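Local coordinates for beta-N-acetylhexosaminidase (Streptomyces plicatus, PDB 1JAK), which hydrolyses terminal N-acetylhexosamine residues as a family 20 glycoside hydrolase, probably by substrate-assisted catalysis, and is captured here with an isofagomine-type inhibitor, at residues Q365-D370 / L412-Y417; K403-T408 / D502-P507; L447-L452 / D456-M461. One frame throughout, in Å; residues are numbered along the deposited sequence.

Contact 1: Q365-D370 / L412-Y417. With IFG ((2R,3R,4S,5R)-2-acetamido-3,4-dihydroxy-5-hydroxymethyl-piperidine), chain F.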
loop_
_atom_site.group_PDB
_atom_site.type_symbol
_atom_site.label_atom_id
_atom_site.label_comp_id
_atom_site.label_asym_id
_atom_site.label_seq_id
_atom_site.Cartn_x
_atom_site.Cartn_y
_atom_site.Cartn_z
ATOM N N GLN A 365 11.866 -3.729 -7.303
ATOM C CA GLN A 365 10.542 -4.306 -7.133
ATOM C C GLN A 365 10.278 -5.334 -8.224
ATOM O O GLN A 365 10.117 -4.987 -9.395
ATOM C CB GLN A 365 9.482 -3.203 -7.179
ATOM C CG GLN A 365 8.112 -3.669 -6.716
ATOM C CD GLN A 365 7.094 -2.546 -6.655
ATOM O OE1 GLN A 365 7.446 -1.361 -6.660
ATOM N NE2 GLN A 365 5.821 -2.916 -6.583
ATOM N N TYR A 366 10.231 -6.598 -7.822
ATOM C CA TYR A 366 10.010 -7.703 -8.745
ATOM C C TYR A 366 8.539 -7.918 -9.076
ATOM O O TYR A 366 7.735 -8.238 -8.193
ATOM C CB TYR A 366 10.569 -8.992 -8.147
ATOM C CG TYR A 366 10.467 -10.170 -9.077
ATOM C CD1 TYR A 366 11.336 -10.300 -10.161
ATOM C CD2 TYR A 366 9.490 -11.146 -8.891
ATOM C CE1 TYR A 366 11.237 -11.374 -11.035
ATOM C CE2 TYR A 366 9.381 -12.228 -9.761
ATOM C CZ TYR A 366 10.259 -12.334 -10.831
ATOM O OH TYR A 366 10.162 -13.401 -11.694
ATOM N N TRP A 367 8.192 -7.758 -10.349
ATOM C CA TRP A 367 6.814 -7.952 -10.780
ATOM C C TRP A 367 6.698 -9.086 -11.801
ATOM O O TRP A 367 5.770 -9.117 -12.616
ATOM C CB TRP A 367 6.236 -6.646 -11.348
ATOM C CG TRP A 367 6.987 -6.049 -12.510
ATOM C CD1 TRP A 367 8.224 -5.467 -12.484
ATOM C CD2 TRP A 367 6.518 -5.934 -13.858
ATOM N NE1 TRP A 367 8.552 -4.993 -13.735
ATOM C CE2 TRP A 367 7.522 -5.267 -14.597
ATOM C CE3 TRP A 367 5.344 -6.326 -14.515
ATOM C CZ2 TRP A 367 7.388 -4.982 -15.963
ATOM C CZ3 TRP A 367 5.208 -6.041 -15.875
ATOM C CH2 TRP A 367 6.228 -5.375 -16.583
ATOM N N GLY A 368 7.644 -10.022 -11.734
ATOM C CA GLY A 368 7.643 -11.167 -12.628
ATOM C C GLY A 368 6.529 -12.150 -12.311
ATOM O O GLY A 368 5.724 -11.921 -11.403
ATOM N N LEU A 369 6.485 -13.254 -13.053
ATOM C CA LEU A 369 5.441 -14.264 -12.885
ATOM C C LEU A 369 6.040 -15.667 -12.774
ATOM O O LEU A 369 7.245 -15.843 -12.944
ATOM C CB LEU A 369 4.492 -14.230 -14.092
ATOM C CG LEU A 369 3.746 -12.939 -14.464
ATOM C CD1 LEU A 369 4.715 -11.862 -14.924
ATOM C CD2 LEU A 369 2.759 -13.247 -15.583
ATOM N N ASP A 370 5.197 -16.659 -12.495
ATOM C CA ASP A 370 5.663 -18.045 -12.396
ATOM C C ASP A 370 6.378 -18.425 -13.691
ATOM O O ASP A 370 7.428 -19.073 -13.675
ATOM C CB ASP A 370 4.482 -19.009 -12.228
ATOM C CG ASP A 370 4.014 -19.145 -10.790
ATOM O OD1 ASP A 370 4.464 -18.371 -9.921
ATOM O OD2 ASP A 370 3.180 -20.041 -10.539
ATOM N N LEU A 412 -7.391 -6.377 -16.112
ATOM C CA LEU A 412 -6.669 -6.917 -17.262
ATOM C C LEU A 412 -6.428 -8.420 -17.134
ATOM O O LEU A 412 -6.643 -9.004 -16.071
ATOM C CB LEU A 412 -5.335 -6.186 -17.425
ATOM C CG LEU A 412 -5.445 -4.672 -17.633
ATOM C CD1 LEU A 412 -4.060 -4.086 -17.831
ATOM C CD2 LEU A 412 -6.323 -4.370 -18.846
ATOM N N SER A 413 -5.956 -9.038 -18.215
ATOM C CA SER A 413 -5.736 -10.482 -18.216
ATOM C C SER A 413 -4.410 -10.951 -18.813
ATOM O O SER A 413 -4.204 -12.151 -18.992
ATOM C CB SER A 413 -6.880 -11.155 -18.977
ATOM O OG SER A 413 -6.923 -10.694 -20.320
ATOM N N TRP A 414 -3.505 -10.023 -19.106
ATOM C CA TRP A 414 -2.231 -10.394 -19.714
ATOM C C TRP A 414 -1.373 -11.321 -18.853
ATOM O O TRP A 414 -0.559 -12.081 -19.379
ATOM C CB TRP A 414 -1.428 -9.140 -20.083
ATOM C CG TRP A 414 -0.983 -8.331 -18.903
ATOM C CD1 TRP A 414 -1.642 -7.277 -18.330
ATOM C CD2 TRP A 414 0.213 -8.521 -18.140
ATOM N NE1 TRP A 414 -0.923 -6.800 -17.255
ATOM C CE2 TRP A 414 0.219 -7.546 -17.118
ATOM C CE3 TRP A 414 1.284 -9.424 -18.221
ATOM C CZ2 TRP A 414 1.254 -7.447 -16.181
ATOM C CZ3 TRP A 414 2.314 -9.326 -17.291
ATOM C CH2 TRP A 414 2.290 -8.342 -16.283
ATOM N N ALA A 415 -1.550 -11.260 -17.536
ATOM C CA ALA A 415 -0.780 -12.106 -16.626
ATOM C C ALA A 415 -1.600 -13.323 -16.217
ATOM O O ALA A 415 -1.303 -13.978 -15.210
ATOM C CB ALA A 415 -0.370 -11.309 -15.383
ATOM N N GLY A 416 -2.621 -13.631 -17.011
ATOM C CA GLY A 416 -3.487 -14.752 -16.701
ATOM C C GLY A 416 -4.510 -14.283 -15.687
ATOM O O GLY A 416 -4.651 -13.083 -15.465
ATOM N N TYR A 417 -5.224 -15.219 -15.072
ATOM C CA TYR A 417 -6.230 -14.868 -14.076
ATOM C C TYR A 417 -5.669 -15.094 -12.685
ATOM O O TYR A 417 -4.832 -15.971 -12.477
ATOM C CB TYR A 417 -7.497 -15.690 -14.311
ATOM C CG TYR A 417 -8.105 -15.365 -15.649
ATOM C CD1 TYR A 417 -8.529 -14.071 -15.933
ATOM C CD2 TYR A 417 -8.172 -16.320 -16.664
ATOM C CE1 TYR A 417 -8.997 -13.724 -17.192
ATOM C CE2 TYR A 417 -8.642 -15.982 -17.936
ATOM C CZ TYR A 417 -9.049 -14.679 -18.190
ATOM O OH TYR A 417 -9.503 -14.314 -19.438
HETATM N N1 IFG F . 2.721 -3.295 -16.496
HETATM C C2 IFG F . 3.048 -1.857 -16.310
HETATM C C3 IFG F . 1.946 -0.997 -15.567
HETATM C C4 IFG F . 0.499 -1.373 -15.950
HETATM C C5 IFG F . 0.330 -2.884 -15.779
HETATM C C6 IFG F . -1.067 -3.424 -16.068
HETATM C C7 IFG F . 4.522 -2.413 -14.419
HETATM C C8 IFG F . 5.776 -2.329 -13.587
HETATM C C9 IFG F . 1.312 -3.693 -16.637
HETATM N N2 IFG F . 4.334 -1.732 -15.589
HETATM O O7 IFG F . 3.643 -3.155 -14.003
HETATM O O3 IFG F . 2.166 0.381 -15.837
HETATM O O4 IFG F . 0.285 -1.031 -17.319
HETATM O O6 IFG F . -1.283 -4.674 -15.423
#

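Contact 2: K403-T408 / D502-P507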
loop_
_atom_site.group_PDB
_atom_site.type_symbol
_atom_site.label_atom_id
_atom_site.label_comp_id
_atom_site.label_asym_id
_atom_site.label_seq_id
_atom_site.Cartn_x
_atom_site.Cartn_y
_atom_site.Cartn_z
ATOM N N LYS A 403 -7.708 -9.561 -13.569
ATOM C CA LYS A 403 -9.005 -10.218 -13.445
ATOM C C LYS A 403 -8.953 -11.484 -12.599
ATOM O O LYS A 403 -7.956 -12.206 -12.599
ATOM C CB LYS A 403 -9.547 -10.580 -14.831
ATOM C CG LYS A 403 -9.913 -9.384 -15.691
ATOM C CD LYS A 403 -10.485 -9.843 -17.027
ATOM C CE LYS A 403 -10.857 -8.657 -17.905
ATOM N NZ LYS A 403 -11.429 -9.106 -19.207
ATOM N N TYR A 404 -10.046 -11.749 -11.888
ATOM C CA TYR A 404 -10.161 -12.940 -11.050
ATOM C C TYR A 404 -10.404 -14.144 -11.953
ATOM O O TYR A 404 -9.869 -15.234 -11.723
ATOM C CB TYR A 404 -11.345 -12.806 -10.099
ATOM C CG TYR A 404 -11.273 -11.624 -9.169
ATOM C CD1 TYR A 404 -10.468 -11.656 -8.031
ATOM C CD2 TYR A 404 -12.034 -10.481 -9.410
ATOM C CE1 TYR A 404 -10.429 -10.581 -7.150
ATOM C CE2 TYR A 404 -12.002 -9.400 -8.538
ATOM C CZ TYR A 404 -11.202 -9.458 -7.408
ATOM O OH TYR A 404 -11.197 -8.410 -6.520
ATOM N N THR A 405 -11.241 -13.934 -12.965
ATOM C CA THR A 405 -11.590 -14.964 -13.935
ATOM C C THR A 405 -11.862 -14.280 -15.265
ATOM O O THR A 405 -11.866 -13.050 -15.353
ATOM C CB THR A 405 -12.874 -15.730 -13.541
ATOM O OG1 THR A 405 -14.010 -14.866 -13.687
ATOM C CG2 THR A 405 -12.790 -16.221 -12.105
ATOM N N LYS A 406 -12.115 -15.076 -16.297
ATOM C CA LYS A 406 -12.382 -14.526 -17.615
ATOM C C LYS A 406 -13.643 -13.669 -17.646
ATOM O O LYS A 406 -13.841 -12.895 -18.580
ATOM C CB LYS A 406 -12.508 -15.654 -18.645
ATOM C CG LYS A 406 -13.709 -16.561 -18.435
ATOM C CD LYS A 406 -13.777 -17.624 -19.522
ATOM C CE LYS A 406 -15.049 -18.454 -19.416
ATOM N NZ LYS A 406 -15.144 -19.177 -18.117
ATOM N N ASP A 407 -14.486 -13.789 -16.624
ATOM C CA ASP A 407 -15.726 -13.022 -16.587
ATOM C C ASP A 407 -15.696 -11.738 -15.756
ATOM O O ASP A 407 -16.697 -11.024 -15.682
ATOM C CB ASP A 407 -16.875 -13.916 -16.122
ATOM C CG ASP A 407 -17.159 -15.049 -17.096
ATOM O OD1 ASP A 407 -17.280 -14.774 -18.308
ATOM O OD2 ASP A 407 -17.263 -16.210 -16.651
ATOM N N THR A 408 -14.559 -11.443 -15.134
ATOM C CA THR A 408 -14.436 -10.222 -14.339
ATOM C C THR A 408 -14.682 -9.034 -15.277
ATOM O O THR A 408 -14.031 -8.911 -16.316
ATOM C CB THR A 408 -13.033 -10.131 -13.706
ATOM O OG1 THR A 408 -12.824 -11.274 -12.865
ATOM C CG2 THR A 408 -12.895 -8.867 -12.872
ATOM N N ASP A 502 -17.269 -2.383 -1.656
ATOM C CA ASP A 502 -17.622 -3.418 -2.609
ATOM C C ASP A 502 -16.436 -4.361 -2.738
ATOM O O ASP A 502 -15.284 -3.943 -2.617
ATOM C CB ASP A 502 -17.976 -2.806 -3.965
ATOM C CG ASP A 502 -18.607 -3.813 -4.912
ATOM O OD1 ASP A 502 -19.301 -4.739 -4.428
ATOM O OD2 ASP A 502 -18.426 -3.670 -6.140
ATOM N N PHE A 503 -16.719 -5.638 -2.952
ATOM C CA PHE A 503 -15.665 -6.629 -3.094
ATOM C C PHE A 503 -16.162 -7.797 -3.924
ATOM O O PHE A 503 -17.366 -8.040 -4.015
ATOM C CB PHE A 503 -15.197 -7.140 -1.722
ATOM C CG PHE A 503 -16.249 -7.906 -0.954
ATOM C CD1 PHE A 503 -17.263 -7.238 -0.275
ATOM C CD2 PHE A 503 -16.215 -9.298 -0.906
ATOM C CE1 PHE A 503 -18.231 -7.944 0.443
ATOM C CE2 PHE A 503 -17.179 -10.017 -0.191
ATOM C CZ PHE A 503 -18.188 -9.337 0.485
ATOM N N TYR A 504 -15.222 -8.508 -4.534
ATOM C CA TYR A 504 -15.533 -9.668 -5.352
ATOM C C TYR A 504 -15.836 -10.856 -4.443
ATOM O O TYR A 504 -14.987 -11.277 -3.655
ATOM C CB TYR A 504 -14.340 -9.986 -6.254
ATOM C CG TYR A 504 -14.392 -11.336 -6.930
ATOM C CD1 TYR A 504 -15.404 -11.646 -7.840
ATOM C CD2 TYR A 504 -13.409 -12.296 -6.684
ATOM C CE1 TYR A 504 -15.433 -12.880 -8.492
ATOM C CE2 TYR A 504 -13.429 -13.533 -7.333
ATOM C CZ TYR A 504 -14.443 -13.816 -8.234
ATOM O OH TYR A 504 -14.462 -15.033 -8.882
ATOM N N ARG A 505 -17.049 -11.389 -4.549
ATOM C CA ARG A 505 -17.450 -12.529 -3.733
ATOM C C ARG A 505 -16.945 -13.827 -4.354
ATOM O O ARG A 505 -17.711 -14.613 -4.919
ATOM C CB ARG A 505 -18.972 -12.565 -3.585
ATOM C CG ARG A 505 -19.534 -11.434 -2.727
ATOM C CD ARG A 505 -21.050 -11.524 -2.640
ATOM N NE ARG A 505 -21.479 -12.805 -2.086
ATOM C CZ ARG A 505 -21.534 -13.084 -0.787
ATOM N NH1 ARG A 505 -21.190 -12.167 0.110
ATOM N NH2 ARG A 505 -21.923 -14.288 -0.385
ATOM N N SER A 506 -15.641 -14.041 -4.236
ATOM C CA SER A 506 -15.001 -15.226 -4.787
ATOM C C SER A 506 -15.633 -16.528 -4.324
ATOM O O SER A 506 -15.905 -16.712 -3.140
ATOM C CB SER A 506 -13.522 -15.244 -4.413
ATOM O OG SER A 506 -12.924 -16.461 -4.824
ATOM N N PRO A 507 -15.867 -17.457 -5.261
ATOM C CA PRO A 507 -16.467 -18.741 -4.888
ATOM C C PRO A 507 -15.510 -19.598 -4.056
ATOM O O PRO A 507 -15.919 -20.604 -3.472
ATOM C CB PRO A 507 -16.804 -19.367 -6.242
ATOM C CG PRO A 507 -15.739 -18.811 -7.142
ATOM C CD PRO A 507 -15.680 -17.363 -6.719
#

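Contact 3: L447-L452 / D456-M461. With IFG ((2R,3R,4S,5R)-2-acetamido-3,4-dihydroxy-5-hydroxymethyl-piperidine), chain F.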
loop_
_atom_site.group_PDB
_atom_site.type_symbol
_atom_site.label_atom_id
_atom_site.label_comp_id
_atom_site.label_asym_id
_atom_site.label_seq_id
_atom_site.Cartn_x
_atom_site.Cartn_y
_atom_site.Cartn_z
ATOM N N LEU A 447 -2.101 -1.476 -7.600
ATOM C CA LEU A 447 -3.413 -1.371 -8.226
ATOM C C LEU A 447 -3.284 -0.405 -9.399
ATOM O O LEU A 447 -3.263 0.816 -9.219
ATOM C CB LEU A 447 -4.468 -0.859 -7.232
ATOM C CG LEU A 447 -5.893 -0.703 -7.790
ATOM C CD1 LEU A 447 -6.352 -2.000 -8.456
ATOM C CD2 LEU A 447 -6.843 -0.321 -6.654
ATOM N N TRP A 448 -3.172 -0.968 -10.600
ATOM C CA TRP A 448 -3.053 -0.184 -11.823
ATOM C C TRP A 448 -4.445 0.265 -12.249
ATOM O O TRP A 448 -5.427 -0.442 -12.019
ATOM C CB TRP A 448 -2.380 -1.029 -12.905
ATOM C CG TRP A 448 -1.000 -1.443 -12.492
ATOM C CD1 TRP A 448 -0.608 -2.666 -12.025
ATOM C CD2 TRP A 448 0.163 -0.608 -12.456
ATOM N NE1 TRP A 448 0.731 -2.643 -11.700
ATOM C CE2 TRP A 448 1.227 -1.392 -11.957
ATOM C CE3 TRP A 448 0.409 0.728 -12.800
ATOM C CZ2 TRP A 448 2.521 -0.883 -11.793
ATOM C CZ3 TRP A 448 1.696 1.235 -12.639
ATOM C CH2 TRP A 448 2.735 0.428 -12.139
ATOM N N THR A 449 -4.543 1.428 -12.885
ATOM C CA THR A 449 -5.867 1.930 -13.226
ATOM C C THR A 449 -6.285 2.130 -14.680
ATOM O O THR A 449 -7.146 2.960 -14.963
ATOM C CB THR A 449 -6.147 3.234 -12.441
ATOM O OG1 THR A 449 -5.115 4.194 -12.702
ATOM C CG2 THR A 449 -6.179 2.944 -10.944
ATOM N N GLU A 450 -5.707 1.368 -15.602
ATOM C CA GLU A 450 -6.115 1.495 -16.997
ATOM C C GLU A 450 -7.628 1.319 -17.134
ATOM O O GLU A 450 -8.261 1.971 -17.964
ATOM C CB GLU A 450 -5.441 0.433 -17.876
ATOM C CG GLU A 450 -4.044 0.779 -18.347
ATOM C CD GLU A 450 -2.956 0.283 -17.418
ATOM O OE1 GLU A 450 -3.250 -0.036 -16.247
ATOM O OE2 GLU A 450 -1.794 0.222 -17.869
ATOM N N THR A 451 -8.198 0.437 -16.313
ATOM C CA THR A 451 -9.628 0.123 -16.382
ATOM C C THR A 451 -10.505 0.635 -15.240
ATOM O O THR A 451 -11.711 0.386 -15.234
ATOM C CB THR A 451 -9.848 -1.409 -16.447
ATOM O OG1 THR A 451 -9.593 -1.984 -15.156
ATOM C CG2 THR A 451 -8.909 -2.042 -17.463
ATOM N N LEU A 452 -9.911 1.347 -14.288
ATOM C CA LEU A 452 -10.646 1.828 -13.120
ATOM C C LEU A 452 -10.701 3.350 -13.059
ATOM O O LEU A 452 -9.667 4.011 -13.023
ATOM C CB LEU A 452 -9.979 1.269 -11.860
ATOM C CG LEU A 452 -9.656 -0.229 -11.984
ATOM C CD1 LEU A 452 -8.800 -0.681 -10.813
ATOM C CD2 LEU A 452 -10.945 -1.033 -12.052
ATOM N N ASP A 456 -15.277 3.186 -6.218
ATOM C CA ASP A 456 -15.962 1.909 -6.047
ATOM C C ASP A 456 -15.312 0.811 -6.884
ATOM O O ASP A 456 -15.266 -0.349 -6.471
ATOM C CB ASP A 456 -17.444 2.033 -6.412
ATOM C CG ASP A 456 -18.204 2.944 -5.464
ATOM O OD1 ASP A 456 -17.761 3.105 -4.308
ATOM O OD2 ASP A 456 -19.255 3.485 -5.870
ATOM N N GLN A 457 -14.817 1.172 -8.064
ATOM C CA GLN A 457 -14.158 0.195 -8.924
ATOM C C GLN A 457 -12.820 -0.193 -8.301
ATOM O O GLN A 457 -12.388 -1.345 -8.402
ATOM C CB GLN A 457 -13.954 0.771 -10.328
ATOM C CG GLN A 457 -15.264 1.121 -11.021
ATOM C CD GLN A 457 -15.064 1.617 -12.436
ATOM O OE1 GLN A 457 -14.095 2.315 -12.725
ATOM N NE2 GLN A 457 -15.995 1.276 -13.322
ATOM N N LEU A 458 -12.163 0.765 -7.656
ATOM C CA LEU A 458 -10.900 0.465 -6.992
ATOM C C LEU A 458 -11.167 -0.587 -5.915
ATOM O O LEU A 458 -10.410 -1.548 -5.775
ATOM C CB LEU A 458 -10.309 1.716 -6.341
ATOM C CG LEU A 458 -9.879 2.858 -7.262
ATOM C CD1 LEU A 458 -9.276 3.974 -6.418
ATOM C CD2 LEU A 458 -8.866 2.355 -8.283
ATOM N N ASP A 459 -12.248 -0.408 -5.157
ATOM C CA ASP A 459 -12.585 -1.360 -4.098
ATOM C C ASP A 459 -12.844 -2.768 -4.629
ATOM O O ASP A 459 -12.347 -3.750 -4.074
ATOM C CB ASP A 459 -13.831 -0.911 -3.314
ATOM C CG ASP A 459 -13.565 0.266 -2.391
ATOM O OD1 ASP A 459 -12.418 0.424 -1.922
ATOM O OD2 ASP A 459 -14.519 1.028 -2.118
ATOM N N TYR A 460 -13.628 -2.865 -5.698
ATOM C CA TYR A 460 -13.966 -4.164 -6.267
ATOM C C TYR A 460 -12.748 -4.977 -6.704
ATOM O O TYR A 460 -12.745 -6.206 -6.588
ATOM C CB TYR A 460 -14.920 -3.987 -7.450
ATOM C CG TYR A 460 -15.324 -5.293 -8.094
ATOM C CD1 TYR A 460 -16.291 -6.115 -7.515
ATOM C CD2 TYR A 460 -14.712 -5.719 -9.269
ATOM C CE1 TYR A 460 -16.636 -7.341 -8.098
ATOM C CE2 TYR A 460 -15.045 -6.932 -9.857
ATOM C CZ TYR A 460 -16.004 -7.737 -9.270
ATOM O OH TYR A 460 -16.321 -8.936 -9.864
ATOM N N MET A 461 -11.715 -4.296 -7.194
ATOM C CA MET A 461 -10.508 -4.983 -7.639
ATOM C C MET A 461 -9.502 -5.161 -6.502
ATOM O O MET A 461 -8.715 -6.106 -6.505
ATOM C CB MET A 461 -9.862 -4.224 -8.805
ATOM C CG MET A 461 -10.711 -4.208 -10.081
ATOM S SD MET A 461 -11.263 -5.852 -10.610
ATOM C CE MET A 461 -9.719 -6.576 -11.200
HETATM N N1 IFG F . 2.721 -3.295 -16.496
HETATM C C2 IFG F . 3.048 -1.857 -16.310
HETATM C C3 IFG F . 1.946 -0.997 -15.567
HETATM C C4 IFG F . 0.499 -1.373 -15.950
HETATM C C5 IFG F . 0.330 -2.884 -15.779
HETATM C C6 IFG F . -1.067 -3.424 -16.068
HETATM C C7 IFG F . 4.522 -2.413 -14.419
HETATM C C8 IFG F . 5.776 -2.329 -13.587
HETATM C C9 IFG F . 1.312 -3.693 -16.637
HETATM N N2 IFG F . 4.334 -1.732 -15.589
HETATM O O7 IFG F . 3.643 -3.155 -14.003
HETATM O O3 IFG F . 2.166 0.381 -15.837
HETATM O O4 IFG F . 0.285 -1.031 -17.319
HETATM O O6 IFG F . -1.283 -4.674 -15.423
HETATM O O HOH W 1 -13.491 2.687 -15.902
#

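Contact 1: Q365-D370 / L412-Y417
W367 and W414 meet in an apolar contact on the wall of the inhibitor pocket, at the C-terminal rim of the alpha/beta barrel. W367 follows directly on strand 363-366, whereas W414 sits in the long loop between strand 389-392 and helix 420-424. The two indole side chains cross at about a right angle, and W414 CH2 comes in at the edge of the W367 ring, 3.7 Å from W367 CZ3. Next to this pair L369 reaches across with both methyl groups: CD1 lies 4.2 Å from W414 CZ3, obliquely to that ring, while CD2 packs 3.7 Å from A415 CB. W414 and A415 are the two central residues of a type I turn closed by the bond from G416 N to S413 O, so the turn offers both to the 365-370 loop; A415 CB also lies over one face of the W414 indole, offset toward the rim.

The two tryptophans meet the ligand differently. The face of W367 receives the acetamido methyl, with IFG C8 over its centre and 3.6 Å from W367 CE2. Its NE1 is engaged with Q352 OE1, which would help to hold the indole's rotation. W414 uses its edge instead: NE1 donates to IFG O6 at 2.8 Å, nearly straight at 166°, with the oxygen in the ring plane. With CG between the backbone N and the carbonyl carbon (chi1 66°), this indole folds over A415 and brings NE1 to the ligand. L412 CD1 adds an apolar touch 3.5 Å from IFG C6.

Chemically, the division is clear: an aromatic face receives the methyl of the N-acetyl group, an indole N-H donates to the hydroxymethyl oxygen, and the two rings meet each other through carbon atoms, while their N-H groups are spent on Q352 and the inhibitor.

Contact 2: K403-T408 / D502-P507
Y404 and Y504 form an offset stack, their ring centroids 3.9 Å apart and their planes turned by only 17°. The side chains slide past each other in opposite directions, so that Y504 CD2 sits over the centre of the Y404 ring, 3.3 Å from Y404 CD1. A chi1 of 167° turns the Y504 phenol out over its partner. Beside the stack, a CH-pi contact brings Y404 CB over the face of the Y504 ring, 4.0 Å from its centroid. S506 N lies over the rim of the opposite face of Y504.

The stack joins the long loop after strand 389-392 of the catalytic barrel to the C-terminal tail that follows helix 493-499. With alanine at Y404, one face of Y504 would probably lose its cover, and the Y460 carbonyl its phenol partner.

T405 adds a van der Waals touch of its methyl, CG2, on the phenol oxygen, 3.8 Å from Y504 OH, and crosses that side chain at about a right angle.

Hydrogen bonds shape the first partner from within. A type I turn spans T405 to T408, and T408 OG1 accepts from both Y404 N at 3.0 Å and T405 N at 3.1 Å, the latter nearly straight at 165°. T405 OG1 takes D407 N at 3.2 Å, an ST turn. The phenol ends are tied elsewhere: Y404 OH to Y460 O on helix 455-462, and Y504 OH to E419, whose other carboxylate oxygen bonds S506 OG.

Contact 3: L447-L452 / D456-M461
L447 packs against L458 and M461 where the last barrel strand, 440-447, gives way to a short loop and then helix 455-462. Its fully extended first torsion (chi1 180°) lets both methyls reach the helix: CD2 lies 3.7 Å from L458 CD2, and CD1 meets M461 CB. On other sides of this helix D456 and D459 both form salt bridges with R178, placing it against helix 173-184. W448 points the other way, its indole face packed against the piperidine ring of the inhibitor, with IFG C3 over the centre of the face and 3.6 Å from W448 CD2. T449 returns to the helix through its methyl, CG2 being 3.8 Å from L458 CD2, while its hydroxyl is bound to D165 O on the neighbouring strand 159-165. E450 belongs to the pocket again: a bend at chi2 (91°) turns the carboxylate so that OE2 accepts a very short hydrogen bond, 2.5 Å, from IFG O4. At T451 the link to the helix becomes polar and indirect. A water donates to T451 O at 3.0 Å and to Q457 OE1 at 3.3 Å, and the same amide oxygen also takes S453 N just ahead of the helix. L452 closes the segment and packs among three helix residues, with CD2 3.7 Å from M461 CG and also beside Q457 CB, and CB 3.9 Å from L458 CD2.

Apolar side-chain carbons, Q457 CB among them, anchor the loop to the helix, with a water spanning the end near Q457, while W448 and E450 present an aromatic face and a carboxylate to the sugar analogue, consistent with recognition of its ring and its O4 hydroxyl.

Contacts 1 and 3 start from the C-terminal ends of barrel strands; contact 2 lies farther out, between a barrel loop and the C-terminal tail. Their segments run in the order 365-370, 403-408, 412-417, 447-452, 456-461 and 502-507, so contacts 1 and 2 interleave, contact 3 follows contact 1, and contact 2 spans it. The centres of contacts 1 and 2 are about 17 Å apart. Those of contacts 2 and 3 are closer, about 12 Å. Contacts 1 and 2 share the loop after strand 389-392, bridged by a probable hydrogen bond from K403 N to L412 O. Contacts 1 and 3 both line the inhibitor pocket, whereas contact 2 attaches the C-terminal tail to the pocket-forming loop, away from the inhibitor.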